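Local structure of outer membrane protein SusF (4FE9) at residues Gln94-Ser97 against Val98-Ala102; Ala423-Trp426 against Trp427-Glu430. The protein binds starch at the surface of the bacterial cell through carbohydrate-binding modules, ahead of starch transport into the periplasm. All coordinates share one frame; numbering follows the deposited sequence. Where two conformers were deposited one is given.

Interaction 1 of 2, residues Gln94-Ser97 against Val98-Ala102; sequences QLDS and VTQEA
Val-98 N, Thr-99 N, Gln-100 N and Glu-101 N each bond to the carbonyl O four residues back, on Gln-94, Leu-95, Asp-96 and Ser-97, so helix 92-102 runs unbroken here. The main side-chain contact also spans one turn. Gln-100 NE2 donates to Asp-96 OD1 at 2.8 Å, with an N-H...O angle of 163°. The oxygen lies in the amide plane of Gln-100, but the nitrogen stands above the carboxylate plane of Asp-96. The two planes are 59° apart. Asp-96 has CG anti to its N (chi1 -178°), which swings the carboxylate forward along the helix to the amide. The other end of that amide, Gln-100 OE1, takes a hydrogen bond from Arg-106, and the two bonds fix the amide's rotation. With an alanine at this position, Asp-96 OD1 and Arg-106 are likely to lose the partner they share. Thr-99 OG1 folds back onto Leu-95 O at 2.9 Å. It reaches the opposite face of the carbonyl from Thr-99 N, so two donors grip one oxygen. Thr-99 and Leu-95 both pack on Leu-113 and Leu-140, seating the helix on strands 111-122 and 128-141. On another side, a water donates to Ser-97 O and weakly to Glu-101 OE2. The chemistry thus pairs an apolar helix face with polar links that satisfy the buried Thr-99 hydroxyl and Gln-100 amide.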
loop_
_atom_site.group_PDB
_atom_site.type_symbol
_atom_site.label_atom_id
_atom_site.label_comp_id
_atom_site.label_asym_id
_atom_site.label_seq_id
_atom_site.Cartn_x
_atom_site.Cartn_y
_atom_site.Cartn_z
ATOM N N GLN A 94 -13.392 -21.401 -16.573
ATOM C CA GLN A 94 -11.985 -20.991 -16.497
ATOM C C GLN A 94 -11.788 -19.615 -17.092
ATOM O O GLN A 94 -10.918 -18.885 -16.663
ATOM C CB GLN A 94 -11.079 -21.981 -17.197
ATOM C CG GLN A 94 -11.238 -23.351 -16.666
ATOM C CD GLN A 94 -10.276 -24.329 -17.286
ATOM O OE1 GLN A 94 -10.213 -24.470 -18.504
ATOM N NE2 GLN A 94 -9.558 -25.058 -16.444
ATOM N N LEU A 95 -12.629 -19.249 -18.064
ATOM C CA LEU A 95 -12.607 -17.889 -18.601
ATOM C C LEU A 95 -13.021 -16.886 -17.502
ATOM O O LEU A 95 -12.382 -15.869 -17.301
ATOM C CB LEU A 95 -13.559 -17.775 -19.789
ATOM C CG LEU A 95 -13.607 -16.395 -20.477
ATOM C CD1 LEU A 95 -12.227 -15.969 -20.995
ATOM C CD2 LEU A 95 -14.608 -16.448 -21.644
ATOM N N ASP A 96 -14.069 -17.234 -16.788
ATOM C CA ASP A 96 -14.545 -16.453 -15.638
ATOM C C ASP A 96 -13.457 -16.333 -14.566
ATOM O O ASP A 96 -13.072 -15.246 -14.208
ATOM C CB ASP A 96 -15.835 -17.117 -15.096
ATOM C CG ASP A 96 -16.463 -16.354 -13.912
ATOM O OD1 ASP A 96 -16.378 -15.106 -13.857
ATOM O OD2 ASP A 96 -17.003 -17.027 -13.010
ATOM N N SER A 97 -12.820 -17.456 -14.230
ATOM C CA SER A 97 -11.666 -17.460 -13.310
ATOM C C SER A 97 -10.534 -16.567 -13.789
ATOM O O SER A 97 -9.916 -15.837 -13.014
ATOM C CB SER A 97 -11.144 -18.899 -13.113
ATOM O OG SER A 97 -12.023 -19.632 -12.289
ATOM N N VAL A 98 -10.189 -16.684 -15.051
ATOM C CA VAL A 98 -9.066 -15.931 -15.540
ATOM C C VAL A 98 -9.397 -14.422 -15.566
ATOM O O VAL A 98 -8.529 -13.578 -15.319
ATOM C CB VAL A 98 -8.608 -16.466 -16.941
ATOM C CG1 VAL A 98 -7.694 -15.495 -17.594
ATOM C CG2 VAL A 98 -7.896 -17.824 -16.765
ATOM N N THR A 99 -10.665 -14.091 -15.845
ATOM C CA THR A 99 -11.096 -12.698 -15.894
ATOM C C THR A 99 -10.957 -12.065 -14.486
ATOM O O THR A 99 -10.458 -10.930 -14.336
ATOM C CB THR A 99 -12.612 -12.575 -16.375
ATOM O OG1 THR A 99 -12.727 -13.025 -17.735
ATOM C CG2 THR A 99 -13.075 -11.099 -16.314
ATOM N N GLN A 100 -11.299 -12.844 -13.459
ATOM C CA GLN A 100 -11.333 -12.306 -12.095
ATOM C C GLN A 100 -9.905 -12.142 -11.557
ATOM O O GLN A 100 -9.570 -11.115 -11.055
ATOM C CB GLN A 100 -12.207 -13.200 -11.194
ATOM C CG GLN A 100 -13.711 -13.229 -11.617
ATOM C CD GLN A 100 -14.588 -14.029 -10.648
ATOM O OE1 GLN A 100 -14.379 -13.988 -9.463
ATOM N NE2 GLN A 100 -15.624 -14.679 -11.171
ATOM N N GLU A 101 -9.029 -13.061 -11.920
ATOM C CA GLU A 101 -7.584 -12.887 -11.675
ATOM C C GLU A 101 -6.966 -11.684 -12.369
ATOM O O GLU A 101 -6.355 -10.842 -11.719
ATOM C CB GLU A 101 -6.815 -14.146 -12.040
ATOM C CG GLU A 101 -7.175 -15.300 -11.166
ATOM C CD GLU A 101 -6.497 -15.220 -9.785
ATOM O OE1 GLU A 101 -5.685 -14.270 -9.547
ATOM O OE2 GLU A 101 -6.768 -16.119 -8.944
ATOM N N ALA A 102 -7.202 -11.552 -13.670
ATOM C CA ALA A 102 -6.701 -10.401 -14.405
ATOM C C ALA A 102 -7.031 -9.100 -13.715
ATOM O O ALA A 102 -6.233 -8.170 -13.752
ATOM C CB ALA A 102 -7.239 -10.388 -15.815
HETATM O O HOH W 1 -9.888 -16.788 -10.232
#

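Interaction 2 of 2, residues Ala423-Trp426 against Trp427-Glu430; sequences AGDW and WKTE
Trp-426 and Trp-427 are neighbours in sequence, and their indoles cross at about a right angle. The pair is T-shaped, with the edge of Trp-427 toward the face of Trp-426. The five-membered rings have centroids 5.2 Å apart and planes at 85°. Trp-427 CB sits over the six-membered ring of Trp-426, 3.8 Å from its centroid and almost on the ring normal, a CH-pi contact. Trp-426 holds CG between its own N and carbonyl carbon (chi1 66°), which folds the indole back against the start of the next residue. Trp-427 N therefore lies over the same ring system. Further along, Glu-430 OE1 approaches Trp-426 CZ3 at 3.5 Å. That carboxylate is held by salt bridges to Arg-413 and Arg-441. Lys-428 CG lies over one face of the Trp-427 ring, 3.6 Å above its plane and offset toward the rim. Beyond CG the lysine is extended and runs beside Asp-425, pointing the same way. Lys-428 CD packs on Asp-425 CB. Lys-428 NZ makes a salt bridge with Asp-425 OD2 at 3.3 Å, and the hydrogen bond within it is weak. The other carboxylate oxygen, Asp-425 OD1, is joined to Trp-427 NE1 through a water that donates to the oxygen and accepts from the indole. A second water links Asp-425 O to Thr-429 OG1, which also bonds to Val-416 O. The backbone turns tightly: Lys-428 N bonds to Asp-425 O, and Thr-429 N to Trp-426 O at 3.1 Å. These i to i+3 bonds mark a short 3-10 helix in the connection between antiparallel strands 410-415 and 430-434, within the third carbohydrate-binding module.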
loop_
_atom_site.group_PDB
_atom_site.type_symbol
_atom_site.label_atom_id
_atom_site.label_comp_id
_atom_site.label_asym_id
_atom_site.label_seq_id
_atom_site.Cartn_x
_atom_site.Cartn_y
_atom_site.Cartn_z
ATOM N N ALA A 423 -3.851 18.578 9.777
ATOM C CA ALA A 423 -3.422 19.827 10.442
ATOM C C ALA A 423 -3.939 19.886 11.886
ATOM O O ALA A 423 -3.264 20.401 12.780
ATOM C CB ALA A 423 -3.904 21.051 9.649
ATOM N N GLY A 424 -5.144 19.363 12.100
ATOM C CA GLY A 424 -5.695 19.219 13.438
ATOM C C GLY A 424 -4.752 18.457 14.375
ATOM O O GLY A 424 -4.781 18.659 15.574
ATOM N N ASP A 425 -3.934 17.573 13.800
ATOM C CA ASP A 425 -3.030 16.719 14.558
ATOM C C ASP A 425 -1.585 17.213 14.485
ATOM O O ASP A 425 -0.630 16.424 14.610
ATOM C CB ASP A 425 -3.097 15.292 14.023
ATOM C CG ASP A 425 -4.410 14.581 14.397
ATOM O OD1 ASP A 425 -5.150 15.093 15.273
ATOM O OD2 ASP A 425 -4.682 13.514 13.803
ATOM N N TRP A 426 -1.424 18.526 14.358
ATOM C CA TRP A 426 -0.089 19.134 14.404
ATOM C C TRP A 426 0.672 18.723 15.668
ATOM O O TRP A 426 1.877 18.532 15.627
ATOM C CB TRP A 426 -0.205 20.659 14.348
ATOM C CG TRP A 426 -0.865 21.236 15.550
ATOM C CD1 TRP A 426 -2.198 21.400 15.745
ATOM C CD2 TRP A 426 -0.232 21.571 16.798
ATOM N NE1 TRP A 426 -2.442 21.875 17.022
ATOM C CE2 TRP A 426 -1.245 22.008 17.677
ATOM C CE3 TRP A 426 1.098 21.588 17.237
ATOM C CZ2 TRP A 426 -0.978 22.415 18.995
ATOM C CZ3 TRP A 426 1.372 22.011 18.544
ATOM C CH2 TRP A 426 0.340 22.436 19.396
ATOM N N TRP A 427 -0.056 18.502 16.770
ATOM C CA TRP A 427 0.606 18.261 18.077
ATOM C C TRP A 427 1.221 16.844 18.133
ATOM O O TRP A 427 1.892 16.500 19.086
ATOM C CB TRP A 427 -0.393 18.412 19.200
ATOM C CG TRP A 427 -1.643 17.657 18.948
ATOM C CD1 TRP A 427 -2.768 18.123 18.327
ATOM C CD2 TRP A 427 -1.895 16.295 19.260
ATOM N NE1 TRP A 427 -3.684 17.120 18.201
ATOM C CE2 TRP A 427 -3.170 15.977 18.740
ATOM C CE3 TRP A 427 -1.137 15.277 19.877
ATOM C CZ2 TRP A 427 -3.772 14.720 18.926
ATOM C CZ3 TRP A 427 -1.723 13.996 20.017
ATOM C CH2 TRP A 427 -3.013 13.731 19.515
ATOM N N LYS A 428 0.892 16.003 17.160
ATOM C CA LYS A 428 1.529 14.678 17.076
ATOM C C LYS A 428 3.022 14.741 16.757
ATOM O O LYS A 428 3.735 13.748 16.881
ATOM C CB LYS A 428 0.784 13.791 16.093
ATOM C CG LYS A 428 -0.596 13.340 16.662
ATOM C CD LYS A 428 -1.445 12.576 15.633
ATOM C CE LYS A 428 -2.738 12.134 16.272
ATOM N NZ LYS A 428 -3.344 11.031 15.564
ATOM N N THR A 429 3.463 15.887 16.255
ATOM C CA THR A 429 4.855 16.089 15.922
ATOM C C THR A 429 5.295 17.449 16.430
ATOM O O THR A 429 5.621 18.363 15.653
ATOM C CB THR A 429 5.124 15.961 14.353
ATOM O OG1 THR A 429 4.302 16.894 13.642
ATOM C CG2 THR A 429 4.793 14.529 13.854
ATOM N N GLU A 430 5.242 17.620 17.739
ATOM C CA GLU A 430 5.603 18.894 18.314
ATOM C C GLU A 430 6.752 18.737 19.264
ATOM O O GLU A 430 7.184 17.600 19.583
ATOM C CB GLU A 430 4.392 19.587 18.984
ATOM C CG GLU A 430 3.954 18.937 20.350
ATOM C CD GLU A 430 3.125 19.872 21.220
ATOM O OE1 GLU A 430 3.410 21.119 21.236
ATOM O OE2 GLU A 430 2.271 19.347 21.991
HETATM O O HOH W 2 1.566 16.748 12.786
HETATM O O HOH W 3 -6.439 16.720 17.264
#

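Interactions 1 and 2 are both local contacts, each partly buried, on opposite sides of the chain's centre. Their centres lie 46 Å apart and their nearest atoms about 35 Å, so they do not touch. Interaction 1 belongs to the N-terminal domain and interaction 2 to the third carbohydrate-binding module; both lie away from the glucan pockets and the sodium site. Residues 94-102 form a regular alpha-helix against strands, and their cross-segment chemistry is mostly hydrogen bonding. Residues 423-430 lie in an inter-strand loop with a 3-10 turn, where a T-shaped tryptophan pair is joined by a salt bridge and water links. Buried Trp-426 contrasts with the partly exposed Asp-425 and Lys-428, whose salt bridge includes only a weak hydrogen bond.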